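Local coordinates for protein metal transporter CNNM3 (PDB 6DFD) that probably takes part in magnesium efflux across the membrane, its cyclic nucleotide-binding homology domain mediating dimerization of the transporter, at residues His99-Asp109 with Met176-Ala185. The protein carries 6 engineered substitutions. Sequence-based numbering, arbitrary orientation.
Sequences HYLYQRSQPVD and MYCPDYTVRA. Engineered in segment 176-185: Met176 (natural residue Ala).
Tyr181 turns the edge of its ring to a face of the Tyr102 ring, an edge-to-face pair with planes at 64° in which Tyr181 CE2 lies 3.8 Å from Tyr102 CG. The two side chains run alongside each other, and Val183 CG2 joins them at 4.0 Å from Tyr102 CD2. Tyr102 OH hydrogen-bonds to the backbone O of Tyr110 within the chain, Tyr181 OH to the carboxylate of Glu126 of the second subunit, across the dimer interface. Between the antiparallel strands 100-102 and 181-185 a classic beta bulge sets Leu101 and Tyr102 against the single residue Val183: Leu101 N donates to Val183 O, and Val183 N to Tyr102 O. Strand 100-102 is the outermost of its sheet within this chain, in the beta-barrel of the cyclic nucleotide-binding homology domain. One face of the Tyr100 ring is covered by the aliphatic chain of Arg184, a CH-pi contact with CG 4.2 Å from the ring centroid. The Thr182 rotamer (chi1 -53°) sends OG1 to Arg104 N, a nearly straight bond of 3.1 Å, and sets CG2 at the Tyr100 ring edge. Arg104 lays a guanidinium face over Asp180 O; NH1 forms a salt bridge with Glu122 and NH2 a hydrogen bond to Gly124 O. A leucine here would probably deprive Glu122 of this ion-pair mate and Gly124 O of this donor. The type II beta turn Gln103-Gln106 holds Ser105 N against Pro179 O, 3.0 Å away.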
loop_
_atom_site.group_PDB
_atom_site.type_symbol
_atom_site.label_atom_id
_atom_site.label_comp_id
_atom_site.label_asym_id
_atom_site.label_seq_id
_atom_site.Cartn_x
_atom_site.Cartn_y
_atom_site.Cartn_z
ATOM N N HIS A 99 13.561 -9.823 6.349
ATOM C CA HIS A 99 12.405 -9.636 5.482
ATOM C C HIS A 99 11.808 -8.238 5.576
ATOM O O HIS A 99 11.015 -7.852 4.705
ATOM C CB HIS A 99 11.316 -10.652 5.830
ATOM C CG HIS A 99 11.694 -12.060 5.526
ATOM N ND1 HIS A 99 10.933 -13.135 5.922
ATOM C CD2 HIS A 99 12.748 -12.571 4.851
ATOM C CE1 HIS A 99 11.511 -14.252 5.517
ATOM N NE2 HIS A 99 12.613 -13.935 4.862
ATOM N N TYR A 100 12.157 -7.470 6.601
ATOM C CA TYR A 100 11.549 -6.162 6.812
ATOM C C TYR A 100 12.359 -5.093 6.095
ATOM O O TYR A 100 13.557 -4.933 6.352
ATOM C CB TYR A 100 11.441 -5.838 8.301
ATOM C CG TYR A 100 10.390 -6.676 8.978
ATOM C CD1 TYR A 100 10.689 -7.947 9.422
ATOM C CD2 TYR A 100 9.092 -6.208 9.139
ATOM C CE1 TYR A 100 9.730 -8.737 10.030
ATOM C CE2 TYR A 100 8.124 -6.992 9.747
ATOM C CZ TYR A 100 8.452 -8.252 10.188
ATOM O OH TYR A 100 7.503 -9.041 10.797
ATOM N N LEU A 101 11.695 -4.360 5.208
ATOM C CA LEU A 101 12.297 -3.213 4.539
ATOM C C LEU A 101 12.096 -1.927 5.327
ATOM O O LEU A 101 12.976 -1.054 5.338
ATOM C CB LEU A 101 11.698 -3.060 3.142
ATOM C CG LEU A 101 11.756 -4.280 2.219
ATOM C CD1 LEU A 101 11.182 -3.926 0.846
ATOM C CD2 LEU A 101 13.181 -4.804 2.096
ATOM N N TYR A 102 10.946 -1.797 5.986
ATOM C CA TYR A 102 10.635 -0.654 6.825
ATOM C C TYR A 102 9.881 -1.138 8.050
ATOM O O TYR A 102 9.136 -2.120 7.987
ATOM C CB TYR A 102 9.791 0.382 6.083
ATOM C CG TYR A 102 10.504 0.965 4.895
ATOM C CD1 TYR A 102 11.297 2.093 5.029
ATOM C CD2 TYR A 102 10.398 0.377 3.643
ATOM C CE1 TYR A 102 11.960 2.633 3.942
ATOM C CE2 TYR A 102 11.057 0.908 2.548
ATOM C CZ TYR A 102 11.838 2.039 2.710
ATOM O OH TYR A 102 12.508 2.579 1.636
ATOM N N GLN A 103 10.078 -0.440 9.163
ATOM C CA GLN A 103 9.370 -0.763 10.391
ATOM C C GLN A 103 8.875 0.525 11.023
ATOM O O GLN A 103 9.650 1.474 11.184
ATOM C CB GLN A 103 10.271 -1.533 11.353
ATOM C CG GLN A 103 10.752 -2.846 10.766
ATOM C CD GLN A 103 11.798 -3.512 11.619
ATOM O OE1 GLN A 103 12.968 -3.588 11.242
ATOM N NE2 GLN A 103 11.384 -3.997 12.780
ATOM N N ARG A 104 7.581 0.558 11.348
ATOM C CA ARG A 104 6.973 1.709 12.001
ATOM C C ARG A 104 7.907 2.290 13.047
ATOM O O ARG A 104 8.497 1.560 13.847
ATOM C CB ARG A 104 5.657 1.318 12.672
ATOM C CG ARG A 104 4.455 1.216 11.767
ATOM C CD ARG A 104 3.190 1.188 12.617
ATOM N NE ARG A 104 2.522 2.486 12.628
ATOM C CZ ARG A 104 1.524 2.831 11.818
ATOM N NH1 ARG A 104 1.050 1.976 10.916
ATOM N NH2 ARG A 104 0.997 4.045 11.913
ATOM N N SER A 105 8.041 3.612 13.025
ATOM C CA SER A 105 8.730 4.394 14.041
ATOM C C SER A 105 10.225 4.105 14.107
ATOM O O SER A 105 10.917 4.700 14.941
ATOM C CB SER A 105 8.129 4.186 15.440
ATOM O OG SER A 105 6.733 4.443 15.448
ATOM N N GLN A 106 10.752 3.219 13.261
ATOM C CA GLN A 106 12.180 2.936 13.253
ATOM C C GLN A 106 12.877 3.863 12.263
ATOM O O GLN A 106 12.500 3.879 11.081
ATOM C CB GLN A 106 12.447 1.490 12.880
ATOM C CG GLN A 106 13.907 1.215 12.537
ATOM C CD GLN A 106 14.289 -0.243 12.711
ATOM O OE1 GLN A 106 14.713 -0.903 11.760
ATOM N NE2 GLN A 106 14.149 -0.753 13.932
ATOM N N PRO A 107 13.875 4.642 12.688
ATOM C CA PRO A 107 14.552 5.548 11.754
ATOM C C PRO A 107 15.031 4.816 10.510
ATOM O O PRO A 107 15.554 3.701 10.583
ATOM C CB PRO A 107 15.729 6.086 12.575
ATOM C CG PRO A 107 15.298 5.956 13.989
ATOM C CD PRO A 107 14.435 4.736 14.049
ATOM N N VAL A 108 14.844 5.457 9.360
ATOM C CA VAL A 108 15.253 4.897 8.082
ATOM C C VAL A 108 15.784 6.026 7.208
ATOM O O VAL A 108 15.378 7.186 7.339
ATOM C CB VAL A 108 14.086 4.163 7.389
ATOM C CG1 VAL A 108 13.094 5.166 6.788
ATOM C CG2 VAL A 108 14.617 3.196 6.344
ATOM N N ASP A 109 16.699 5.677 6.301
ATOM C CA ASP A 109 17.317 6.688 5.453
ATOM C C ASP A 109 17.543 6.167 4.037
ATOM O O ASP A 109 18.514 6.557 3.375
ATOM C CB ASP A 109 18.639 7.178 6.052
ATOM C CG ASP A 109 19.725 6.122 6.019
ATOM O OD1 ASP A 109 19.394 4.923 5.923
ATOM O OD2 ASP A 109 20.915 6.498 6.085
HETATM N N MSE A 176 16.732 11.393 11.421
HETATM C CA MSE A 176 16.229 10.465 10.415
HETATM C C MSE A 176 14.709 10.394 10.408
HETATM O O MSE A 176 14.054 10.507 11.447
HETATM C CB MSE A 176 16.791 9.062 10.648
HETATM C CG MSE A 176 18.015 8.727 9.822
HETATM SE SE MSE A 176 18.524 6.854 10.035
HETATM C CE MSE A 176 19.861 7.065 11.447
ATOM N N TYR A 177 14.157 10.194 9.216
ATOM C CA TYR A 177 12.725 10.004 9.067
ATOM C C TYR A 177 12.318 8.650 9.636
ATOM O O TYR A 177 12.989 7.638 9.418
ATOM C CB TYR A 177 12.349 10.107 7.588
ATOM C CG TYR A 177 10.962 9.627 7.229
ATOM C CD1 TYR A 177 10.782 8.551 6.367
ATOM C CD2 TYR A 177 9.834 10.258 7.735
ATOM C CE1 TYR A 177 9.517 8.113 6.024
ATOM C CE2 TYR A 177 8.565 9.827 7.399
ATOM C CZ TYR A 177 8.410 8.757 6.542
ATOM O OH TYR A 177 7.146 8.322 6.206
ATOM N N CYS A 178 11.227 8.643 10.400
ATOM C CA CYS A 178 10.642 7.410 10.904
ATOM C C CYS A 178 9.340 7.152 10.166
ATOM O O CYS A 178 8.412 7.966 10.275
ATOM C CB CYS A 178 10.395 7.500 12.406
ATOM S SG CYS A 178 11.902 7.679 13.364
ATOM N N PRO A 179 9.210 6.060 9.418
ATOM C CA PRO A 179 7.996 5.863 8.623
ATOM C C PRO A 179 6.821 5.471 9.504
ATOM O O PRO A 179 6.985 4.951 10.609
ATOM C CB PRO A 179 8.384 4.732 7.667
ATOM C CG PRO A 179 9.356 3.908 8.463
ATOM C CD PRO A 179 10.062 4.856 9.419
ATOM N N ASP A 180 5.620 5.752 9.006
ATOM C CA ASP A 180 4.387 5.278 9.632
ATOM C C ASP A 180 3.865 4.037 8.924
ATOM O O ASP A 180 2.658 3.861 8.739
ATOM C CB ASP A 180 3.328 6.377 9.649
ATOM C CG ASP A 180 2.849 6.746 8.264
ATOM O OD1 ASP A 180 3.482 6.312 7.280
ATOM O OD2 ASP A 180 1.832 7.464 8.162
ATOM N N TYR A 181 4.777 3.172 8.493
ATOM C CA TYR A 181 4.399 1.930 7.845
ATOM C C TYR A 181 5.465 0.884 8.109
ATOM O O TYR A 181 6.625 1.195 8.390
ATOM C CB TYR A 181 4.198 2.099 6.335
ATOM C CG TYR A 181 5.252 2.930 5.626
ATOM C CD1 TYR A 181 5.073 4.297 5.438
ATOM C CD2 TYR A 181 6.407 2.347 5.119
ATOM C CE1 TYR A 181 6.026 5.063 4.779
ATOM C CE2 TYR A 181 7.365 3.105 4.458
ATOM C CZ TYR A 181 7.167 4.462 4.291
ATOM O OH TYR A 181 8.111 5.220 3.632
ATOM N N THR A 182 5.040 -0.369 8.027
ATOM C CA THR A 182 5.934 -1.510 8.029
ATOM C C THR A 182 5.771 -2.215 6.697
ATOM O O THR A 182 4.649 -2.343 6.189
ATOM C CB THR A 182 5.618 -2.463 9.199
ATOM O OG1 THR A 182 5.617 -1.723 10.424
ATOM C CG2 THR A 182 6.640 -3.580 9.294
ATOM N N VAL A 183 6.890 -2.656 6.125
ATOM C CA VAL A 183 6.897 -3.326 4.829
ATOM C C VAL A 183 7.686 -4.613 4.975
ATOM O O VAL A 183 8.868 -4.583 5.339
ATOM C CB VAL A 183 7.499 -2.444 3.722
ATOM C CG1 VAL A 183 7.529 -3.200 2.400
ATOM C CG2 VAL A 183 6.707 -1.156 3.585
ATOM N N ARG A 184 7.047 -5.741 4.673
ATOM C CA ARG A 184 7.654 -7.046 4.874
ATOM C C ARG A 184 7.597 -7.853 3.589
ATOM O O ARG A 184 6.538 -7.954 2.962
ATOM C CB ARG A 184 6.944 -7.817 6.000
ATOM C CG ARG A 184 7.538 -9.192 6.275
ATOM C CD ARG A 184 6.825 -9.891 7.431
ATOM N NE ARG A 184 5.382 -9.972 7.222
ATOM C CZ ARG A 184 4.750 -10.990 6.649
ATOM N NH1 ARG A 184 5.418 -12.053 6.211
ATOM N NH2 ARG A 184 3.436 -10.937 6.510
ATOM N N ALA A 185 8.714 -8.481 3.240
ATOM C CA ALA A 185 8.744 -9.369 2.088
ATOM C C ALA A 185 7.799 -10.544 2.287
ATOM O O ALA A 185 7.738 -11.133 3.371
ATOM C CB ALA A 185 10.154 -9.897 1.866
#